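Local coordinates for protein Endonuclease/exonuclease/phosphatase (Beutenbergia cavernae DSM 12333, PDB 4RUW) that belongs to the endonuclease/exonuclease/phosphatase family, with a DNase I-like domain followed by an Ig-like domain, its precise role being unassigned, at residues T126-T131 against G148-S153; L236-T241 against I295-A300. All coordinates share one frame; numbering follows the deposited sequence. Where two conformers were deposited one is given.

Interaction 1 of 2, residues T126-T131 against G148-S153; sequences TWFGLT and GNVVMS
Segments 126-131 and 148-153, on strands 125-133 and 146-153, form the antiparallel edge pair of one of the two mixed sheets of the DNase I-like domain, where Trp127 faces Val151 and Gly129 faces Asn149 as hydrogen-bonded pairs. Trp127 N donates to Val151 O at 2.9 Å and Val151 N returns the bond to Trp127 O. The second pair is less even: Gly129 N reaches Asn149 O at 2.8 Å in a nearly straight bond (169°), whereas Asn149 N approaches Gly129 O tilted from the carbonyl plane. A water also donates to Gly129 O and accepts from Asn149 ND2, so two donors grip this carbonyl; Asn149 OD1 is taken by Asn95.

On the sheet face bearing Thr126, Phe128, Val150 and Met152, the phenyl ring reaches across to Gly148, meeting it obliquely. Phe128 CG stands anti to the backbone N (chi1 174°), which brings Phe128 CE1 to 3.4 Å from Gly148 CA; glycine suits the place, since a CB would run into the ring. Val150 CG2 meets the ring edge 3.8 Å from Phe128 CD1. Selenomethionine Met152 lies alongside Thr126. Beyond the pair, Phe128 makes a cation-pi contact with Arg99.

Backbone bonds thus set the register, while Phe128 packs on Gly148 and Val150 on one face and the water joins an amide side chain to the main chain.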
ATOM      1  N   THR A 126      15.445  -5.901  13.227  0.51 14.46           N
ATOM      2  CA  THR A 126      14.054  -5.629  13.555  0.51 14.88           C
ATOM      3  C   THR A 126      13.919  -4.255  14.194  0.51 14.54           C
ATOM      4  O   THR A 126      14.800  -3.820  14.940  0.51 17.03           O
ATOM      5  CB  THR A 126      13.502  -6.665  14.550  0.51 16.84           C
ATOM      6  OG1 THR A 126      14.194  -6.545  15.799  0.51 18.02           O
ATOM      7  CG2 THR A 126      13.649  -8.076  14.002  0.51 18.60           C
ATOM      8  N   TRP A 127      12.809  -3.582  13.907  1.00 13.73           N
ATOM      9  CA  TRP A 127      12.525  -2.309  14.547  1.00 13.88           C
ATOM     10  C   TRP A 127      11.050  -2.223  14.906  1.00 13.27           C
ATOM     11  O   TRP A 127      10.188  -2.523  14.085  1.00 14.29           O
ATOM     12  CB  TRP A 127      12.898  -1.131  13.643  1.00 14.80           C
ATOM     13  CG  TRP A 127      13.101   0.108  14.442  1.00 14.93           C
ATOM     14  CD1 TRP A 127      12.134   0.936  14.935  1.00 14.83           C
ATOM     15  CD2 TRP A 127      14.351   0.633  14.902  1.00 16.09           C
ATOM     16  NE1 TRP A 127      12.706   1.951  15.657  1.00 15.93           N
ATOM     17  CE2 TRP A 127      14.068   1.791  15.651  1.00 16.45           C
ATOM     18  CE3 TRP A 127      15.682   0.240  14.741  1.00 17.47           C
ATOM     19  CZ2 TRP A 127      15.070   2.565  16.239  1.00 18.65           C
ATOM     20  CZ3 TRP A 127      16.676   1.005  15.328  1.00 18.55           C
ATOM     21  CH2 TRP A 127      16.365   2.154  16.066  1.00 19.00           C
ATOM     22  N   PHE A 128      10.770  -1.796  16.133  1.00 13.23           N
ATOM     23  CA  PHE A 128       9.410  -1.605  16.623  1.00 13.47           C
ATOM     24  C   PHE A 128       9.125  -0.105  16.687  1.00 12.73           C
ATOM     25  O   PHE A 128       9.854   0.649  17.349  1.00 14.75           O
ATOM     26  CB  PHE A 128       9.301  -2.226  18.018  1.00 14.32           C
ATOM     27  CG  PHE A 128       7.985  -1.994  18.725  1.00 15.08           C
ATOM     28  CD1 PHE A 128       6.923  -2.863  18.546  1.00 15.20           C
ATOM     29  CD2 PHE A 128       7.830  -0.942  19.622  1.00 16.12           C
ATOM     30  CE1 PHE A 128       5.729  -2.688  19.234  1.00 15.86           C
ATOM     31  CE2 PHE A 128       6.632  -0.758  20.308  1.00 16.58           C
ATOM     32  CZ  PHE A 128       5.585  -1.630  20.114  1.00 16.25           C
ATOM     33  N   GLY A 129       8.076   0.331  15.996  1.00 12.32           N
ATOM     34  CA  GLY A 129       7.689   1.730  15.987  1.00 12.92           C
ATOM     35  C   GLY A 129       6.393   1.908  16.749  1.00 12.37           C
ATOM     36  O   GLY A 129       5.325   1.550  16.257  1.00 12.77           O
ATOM     37  N   LEU A 130       6.491   2.453  17.954  1.00 12.43           N
ATOM     38  CA  LEU A 130       5.346   2.627  18.830  1.00 12.81           C
ATOM     39  C   LEU A 130       4.223   3.434  18.182  1.00 12.99           C
ATOM     40  O   LEU A 130       4.477   4.486  17.592  1.00 13.69           O
ATOM     41  CB  LEU A 130       5.819   3.346  20.089  1.00 15.42           C
ATOM     42  CG  LEU A 130       4.769   3.689  21.136  1.00 17.30           C
ATOM     43  CD1 LEU A 130       4.220   2.433  21.761  1.00 18.44           C
ATOM     44  CD2 LEU A 130       5.378   4.609  22.188  1.00 19.71           C
ATOM     45  N   THR A 131       2.987   2.955  18.321  1.00 12.51           N
ATOM     46  CA  THR A 131       1.819   3.705  17.861  1.00 12.99           C
ATOM     47  C   THR A 131       0.891   4.151  18.994  1.00 13.04           C
ATOM     48  O   THR A 131       0.203   5.161  18.864  1.00 14.31           O
ATOM     49  CB  THR A 131       0.952   2.913  16.839  1.00 13.13           C
ATOM     50  OG1 THR A 131       0.189   1.913  17.520  1.00 15.60           O
ATOM     51  CG2 THR A 131       1.804   2.262  15.768  1.00 13.50           C
ATOM     52  N   GLY A 148       2.639  -1.467  18.215  1.00 13.04           N
ATOM     53  CA  GLY A 148       3.556  -0.904  17.249  1.00 13.78           C
ATOM     54  C   GLY A 148       3.391  -1.478  15.854  1.00 12.58           C
ATOM     55  O   GLY A 148       2.757  -2.529  15.656  1.00 13.22           O
ATOM     56  N   ASN A 149       3.958  -0.764  14.885  1.00 11.86           N
ATOM     57  CA  ASN A 149       4.278  -1.323  13.582  1.00 11.70           C
ATOM     58  C   ASN A 149       5.713  -1.820  13.631  1.00 11.74           C
ATOM     59  O   ASN A 149       6.541  -1.223  14.310  1.00 13.91           O
ATOM     60  CB  ASN A 149       4.105  -0.257  12.510  1.00 11.96           C
ATOM     61  CG  ASN A 149       2.696   0.260  12.456  1.00 11.48           C
ATOM     62  OD1 ASN A 149       1.746  -0.525  12.374  1.00 12.49           O
ATOM     63  ND2 ASN A 149       2.537   1.576  12.528  1.00 12.39           N
ATOM     64  N   VAL A 150       5.994  -2.925  12.948  1.00 11.92           N
ATOM     65  CA  VAL A 150       7.320  -3.526  12.990  1.00 12.23           C
ATOM     66  C   VAL A 150       7.866  -3.708  11.585  1.00 11.92           C
ATOM     67  O   VAL A 150       7.116  -4.041  10.667  1.00 13.08           O
ATOM     68  CB  VAL A 150       7.273  -4.889  13.732  1.00 13.33           C
ATOM     69  CG1 VAL A 150       8.542  -5.712  13.501  1.00 15.25           C
ATOM     70  CG2 VAL A 150       7.013  -4.676  15.223  1.00 14.58           C
ATOM     71  N   VAL A 151       9.159  -3.447  11.416  1.00 12.00           N
ATOM     72  CA  VAL A 151       9.876  -3.861  10.219  1.00 12.56           C
ATOM     73  C   VAL A 151      10.867  -4.940  10.623  1.00 12.07           C
ATOM     74  O   VAL A 151      11.641  -4.745  11.558  1.00 13.62           O
ATOM     75  CB  VAL A 151      10.621  -2.689   9.549  1.00 13.07           C
ATOM     76  CG1 VAL A 151      11.498  -3.200   8.391  1.00 14.00           C
ATOM     77  CG2 VAL A 151       9.628  -1.648   9.049  1.00 13.66           C
HETATM   78  N   MSE A 152      10.819  -6.077   9.935  1.00 12.68           N
HETATM   79  CA  MSE A 152      11.816  -7.130  10.101  1.00 13.39           C
HETATM   80  C   MSE A 152      12.488  -7.358   8.762  1.00 12.49           C
HETATM   81  O   MSE A 152      11.841  -7.346   7.718  1.00 14.24           O
HETATM   82  CB  MSE A 152      11.200  -8.446  10.590  1.00 14.79           C
HETATM   83  CG  MSE A 152      10.425  -8.335  11.902  1.00 16.52           C
HETATM   84 SE   MSE A 152       9.714 -10.029  12.575  0.59 17.16          SE
HETATM   85  CE  MSE A 152      11.390 -10.838  13.162  1.00 17.91           C
ATOM     86  N   SER A 153      13.790  -7.569   8.791  1.00 12.68           N
ATOM     87  CA  SER A 153      14.547  -7.625   7.562  1.00 12.93           C
ATOM     88  C   SER A 153      15.699  -8.616   7.653  1.00 12.70           C
ATOM     89  O   SER A 153      16.317  -8.778   8.705  1.00 14.06           O
ATOM     90  CB  SER A 153      15.079  -6.226   7.265  1.00 15.94           C
ATOM     91  OG  SER A 153      15.926  -6.209   6.146  1.00 17.50           O
TER
HETATM   92  O   HOH W   1       4.960   2.879  13.673  1.00 13.56           O

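Interaction 2 of 2, residues L236-T241 against I295-A300; sequences LNIWTT and IDYVFA
Tyr297 OH donates to Ile238 O at 2.7 Å, reaching the loop carbonyl from a position tilted 32° out of its plane; Ile238 O lies near the plane of the phenol ring, at its edge. Tyr297 CG is anti to the carbonyl carbon (chi1 -64°), which carries the ring toward the loop, and tyrosine suits this buried place because its hydroxyl supplies the donor. Thr240 CG2 sits at the same ring's edge, 3.4 Å from Tyr297 OH. Leu236 CD1 touches two rings obliquely, 3.8 Å from Tyr297 CD2 and 3.7 Å from Phe299 CE2. Ile295 CG2 meets the indole edge 3.8 Å from Trp239 CD1, while Ile295 CD1 approaches Asn237 OD1.

At the backbone, Ile295 O accepts two weak bonds, from Leu236 N at 2.9 Å and from Asn237 N at 3.3 Å. Further out, Asn237 ND2 binds Leu201 O and Asn237 O receives Gln213 NE2, two further bonds that hold the loop. Helix 251-260 packs on Ile238, Tyr297 and Phe299.

Strand 296-300 pairs antiparallel with strand 230-233, and the loop leaving that neighbour folds back on the start of 296-300. Gly234, Asp235, Leu236 and Asn237 spell the GDxN signature of DNase I-like proteins, which in relatives belongs to the active-site region.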
ATOM      1  N   LEU A 236      -3.795   0.390   5.400  1.00 12.15           N
ATOM      2  CA  LEU A 236      -4.234   1.767   5.245  1.00 12.06           C
ATOM      3  C   LEU A 236      -5.709   1.941   5.578  1.00 11.90           C
ATOM      4  O   LEU A 236      -6.187   3.067   5.703  1.00 12.86           O
ATOM      5  CB  LEU A 236      -3.933   2.289   3.843  1.00 13.61           C
ATOM      6  CG  LEU A 236      -2.459   2.227   3.433  1.00 15.16           C
ATOM      7  CD1 LEU A 236      -2.266   2.864   2.072  1.00 16.88           C
ATOM      8  CD2 LEU A 236      -1.547   2.872   4.482  1.00 17.24           C
ATOM      9  N   ASN A 237      -6.430   0.824   5.715  1.00 12.02           N
ATOM     10  CA  ASN A 237      -7.827   0.871   6.148  1.00 12.38           C
ATOM     11  C   ASN A 237      -8.743   1.636   5.196  1.00 11.99           C
ATOM     12  O   ASN A 237      -9.800   2.130   5.599  1.00 13.19           O
ATOM     13  CB  ASN A 237      -7.944   1.435   7.572  1.00 13.54           C
ATOM     14  CG  ASN A 237      -8.082   0.354   8.618  1.00 13.29           C
ATOM     15  OD1 ASN A 237      -8.797  -0.630   8.417  1.00 14.90           O
ATOM     16  ND2 ASN A 237      -7.410   0.533   9.751  1.00 13.49           N
ATOM     17  N   ILE A 238      -8.328   1.736   3.935  1.00 11.89           N
ATOM     18  CA  ILE A 238      -9.144   2.359   2.904  1.00 12.20           C
ATOM     19  C   ILE A 238      -9.237   1.428   1.713  1.00 11.54           C
ATOM     20  O   ILE A 238      -8.264   0.751   1.378  1.00 12.10           O
ATOM     21  CB  ILE A 238      -8.572   3.743   2.460  1.00 13.54           C
ATOM     22  CG1 ILE A 238      -7.161   3.610   1.868  1.00 14.27           C
ATOM     23  CG2 ILE A 238      -8.605   4.719   3.621  1.00 15.21           C
ATOM     24  CD1 ILE A 238      -6.622   4.918   1.289  1.00 17.23           C
ATOM     25  N   TRP A 239     -10.408   1.379   1.087  1.00 11.85           N
ATOM     26  CA  TRP A 239     -10.520   0.791  -0.238  1.00 11.49           C
ATOM     27  C   TRP A 239      -9.887   1.749  -1.246  1.00 11.87           C
ATOM     28  O   TRP A 239      -9.537   2.883  -0.910  1.00 12.75           O
ATOM     29  CB  TRP A 239     -11.970   0.635  -0.649  1.00 12.26           C
ATOM     30  CG  TRP A 239     -12.848  -0.246   0.175  1.00 12.76           C
ATOM     31  CD1 TRP A 239     -12.557  -0.889   1.350  1.00 13.06           C
ATOM     32  CD2 TRP A 239     -14.192  -0.590  -0.157  1.00 12.80           C
ATOM     33  NE1 TRP A 239     -13.664  -1.613   1.768  1.00 13.60           N
ATOM     34  CE2 TRP A 239     -14.675  -1.439   0.855  1.00 13.83           C
ATOM     35  CE3 TRP A 239     -15.038  -0.246  -1.218  1.00 14.31           C
ATOM     36  CZ2 TRP A 239     -15.970  -1.953   0.840  1.00 14.75           C
ATOM     37  CZ3 TRP A 239     -16.314  -0.750  -1.238  1.00 14.68           C
ATOM     38  CH2 TRP A 239     -16.774  -1.594  -0.213  1.00 15.31           C
ATOM     39  N   THR A 240      -9.781   1.321  -2.498  1.00 11.84           N
ATOM     40  CA  THR A 240      -9.323   2.231  -3.538  1.00 12.08           C
ATOM     41  C   THR A 240     -10.425   3.171  -4.027  1.00 11.96           C
ATOM     42  O   THR A 240     -10.120   4.218  -4.607  1.00 12.88           O
ATOM     43  CB  THR A 240      -8.729   1.495  -4.745  1.00 12.81           C
ATOM     44  OG1 THR A 240      -9.712   0.604  -5.272  1.00 13.29           O
ATOM     45  CG2 THR A 240      -7.487   0.716  -4.347  1.00 13.58           C
ATOM     46  N   THR A 241     -11.687   2.813  -3.790  1.00 12.27           N
ATOM     47  CA  THR A 241     -12.809   3.630  -4.245  1.00 13.09           C
ATOM     48  C   THR A 241     -13.783   3.873  -3.095  1.00 12.34           C
ATOM     49  O   THR A 241     -13.816   3.115  -2.118  1.00 13.13           O
ATOM     50  CB  THR A 241     -13.579   2.978  -5.411  1.00 15.01           C
ATOM     51  OG1 THR A 241     -14.026   1.669  -5.027  1.00 15.30           O
ATOM     52  CG2 THR A 241     -12.720   2.901  -6.661  1.00 16.94           C
ATOM     53  N   ILE A 295      -7.397  -3.712   1.771  1.00 11.09           N
ATOM     54  CA  ILE A 295      -7.079  -2.529   2.569  1.00 11.47           C
ATOM     55  C   ILE A 295      -5.643  -2.545   3.084  1.00 10.90           C
ATOM     56  O   ILE A 295      -5.226  -1.604   3.774  1.00 12.25           O
ATOM     57  CB  ILE A 295      -8.081  -2.338   3.745  1.00 12.78           C
ATOM     58  CG1 ILE A 295      -8.053  -3.540   4.693  1.00 13.65           C
ATOM     59  CG2 ILE A 295      -9.500  -2.068   3.228  1.00 13.59           C
ATOM     60  CD1 ILE A 295      -8.867  -3.325   5.958  1.00 15.73           C
ATOM     61  N   ASP A 296      -4.903  -3.602   2.760  1.00 11.11           N
ATOM     62  CA  ASP A 296      -3.481  -3.717   3.073  1.00 11.19           C
ATOM     63  C   ASP A 296      -2.749  -3.589   1.745  1.00 11.14           C
ATOM     64  O   ASP A 296      -3.108  -4.263   0.786  1.00 12.11           O
ATOM     65  CB  ASP A 296      -3.184  -5.083   3.677  1.00 12.19           C
ATOM     66  CG  ASP A 296      -3.860  -5.301   5.027  1.00 12.84           C
ATOM     67  OD1 ASP A 296      -5.039  -5.723   5.072  1.00 13.90           O
ATOM     68  OD2 ASP A 296      -3.193  -5.088   6.063  1.00 15.22           O
ATOM     69  N   TYR A 297      -1.748  -2.709   1.691  1.00 10.82           N
ATOM     70  CA  TYR A 297      -1.129  -2.335   0.432  1.00 10.95           C
ATOM     71  C   TYR A 297       0.390  -2.365   0.506  1.00 10.04           C
ATOM     72  O   TYR A 297       0.984  -2.165   1.573  1.00 11.03           O
ATOM     73  CB  TYR A 297      -1.507  -0.894   0.072  1.00 11.98           C
ATOM     74  CG  TYR A 297      -2.965  -0.620  -0.193  1.00 10.65           C
ATOM     75  CD1 TYR A 297      -3.465  -0.611  -1.488  1.00 11.69           C
ATOM     76  CD2 TYR A 297      -3.833  -0.318   0.844  1.00 11.56           C
ATOM     77  CE1 TYR A 297      -4.787  -0.327  -1.743  1.00 11.91           C
ATOM     78  CE2 TYR A 297      -5.159  -0.028   0.599  1.00 11.57           C
ATOM     79  CZ  TYR A 297      -5.633  -0.039  -0.698  1.00 11.10           C
ATOM     80  OH  TYR A 297      -6.945   0.264  -0.972  1.00 11.73           O
ATOM     81  N   VAL A 298       1.011  -2.544  -0.658  1.00 10.46           N
ATOM     82  CA  VAL A 298       2.415  -2.216  -0.860  1.00 10.93           C
ATOM     83  C   VAL A 298       2.486  -1.237  -2.021  1.00 10.54           C
ATOM     84  O   VAL A 298       2.143  -1.592  -3.153  1.00 11.65           O
ATOM     85  CB  VAL A 298       3.273  -3.474  -1.151  1.00 12.10           C
ATOM     86  CG1 VAL A 298       4.717  -3.065  -1.415  1.00 13.75           C
ATOM     87  CG2 VAL A 298       3.174  -4.452   0.004  1.00 13.06           C
ATOM     88  N   PHE A 299       2.896  -0.008  -1.732  1.00 10.96           N
ATOM     89  CA  PHE A 299       3.124   1.011  -2.749  1.00 11.07           C
ATOM     90  C   PHE A 299       4.620   1.141  -2.994  1.00 11.28           C
ATOM     91  O   PHE A 299       5.415   1.020  -2.057  1.00 12.39           O
ATOM     92  CB  PHE A 299       2.561   2.363  -2.298  1.00 11.72           C
ATOM     93  CG  PHE A 299       1.064   2.462  -2.399  1.00 11.73           C
ATOM     94  CD1 PHE A 299       0.468   2.862  -3.590  1.00 13.33           C
ATOM     95  CD2 PHE A 299       0.248   2.167  -1.315  1.00 13.66           C
ATOM     96  CE1 PHE A 299      -0.905   2.959  -3.711  1.00 14.84           C
ATOM     97  CE2 PHE A 299      -1.138   2.262  -1.433  1.00 14.50           C
ATOM     98  CZ  PHE A 299      -1.708   2.650  -2.634  1.00 14.61           C
ATOM     99  N   ALA A 300       5.005   1.387  -4.243  1.00 11.40           N
ATOM    100  CA  ALA A 300       6.423   1.504  -4.588  1.00 11.83           C
ATOM    101  C   ALA A 300       6.665   2.761  -5.418  1.00 11.25           C
ATOM    102  O   ALA A 300       5.787   3.207  -6.157  1.00 12.23           O
ATOM    103  CB  ALA A 300       6.915   0.267  -5.332  1.00 13.19           C
TER

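How the interactions relate
From the N terminus, interaction 1 comes first: strand 125-133 pairs with strand 146-153, closing a short connection that includes His137, one of the zinc ligands. The chain then builds strands 157-166, 179-188, 192-200 and 230-233 of the second sheet before interaction 2 opens at 236-241. Its much longer loop contains helix 251-260 and closes at 295-300. The two loops are in series, neither nesting nor crossing. Interaction 1 joins neighbouring strands of the first sheet, whereas interaction 2 ties a loop to a strand of the second. Their centres lie about 19 Å apart and their nearest atoms about 9 Å; Val151 packs against strands 179-188 and 192-200, linking interaction 1 to the second sheet.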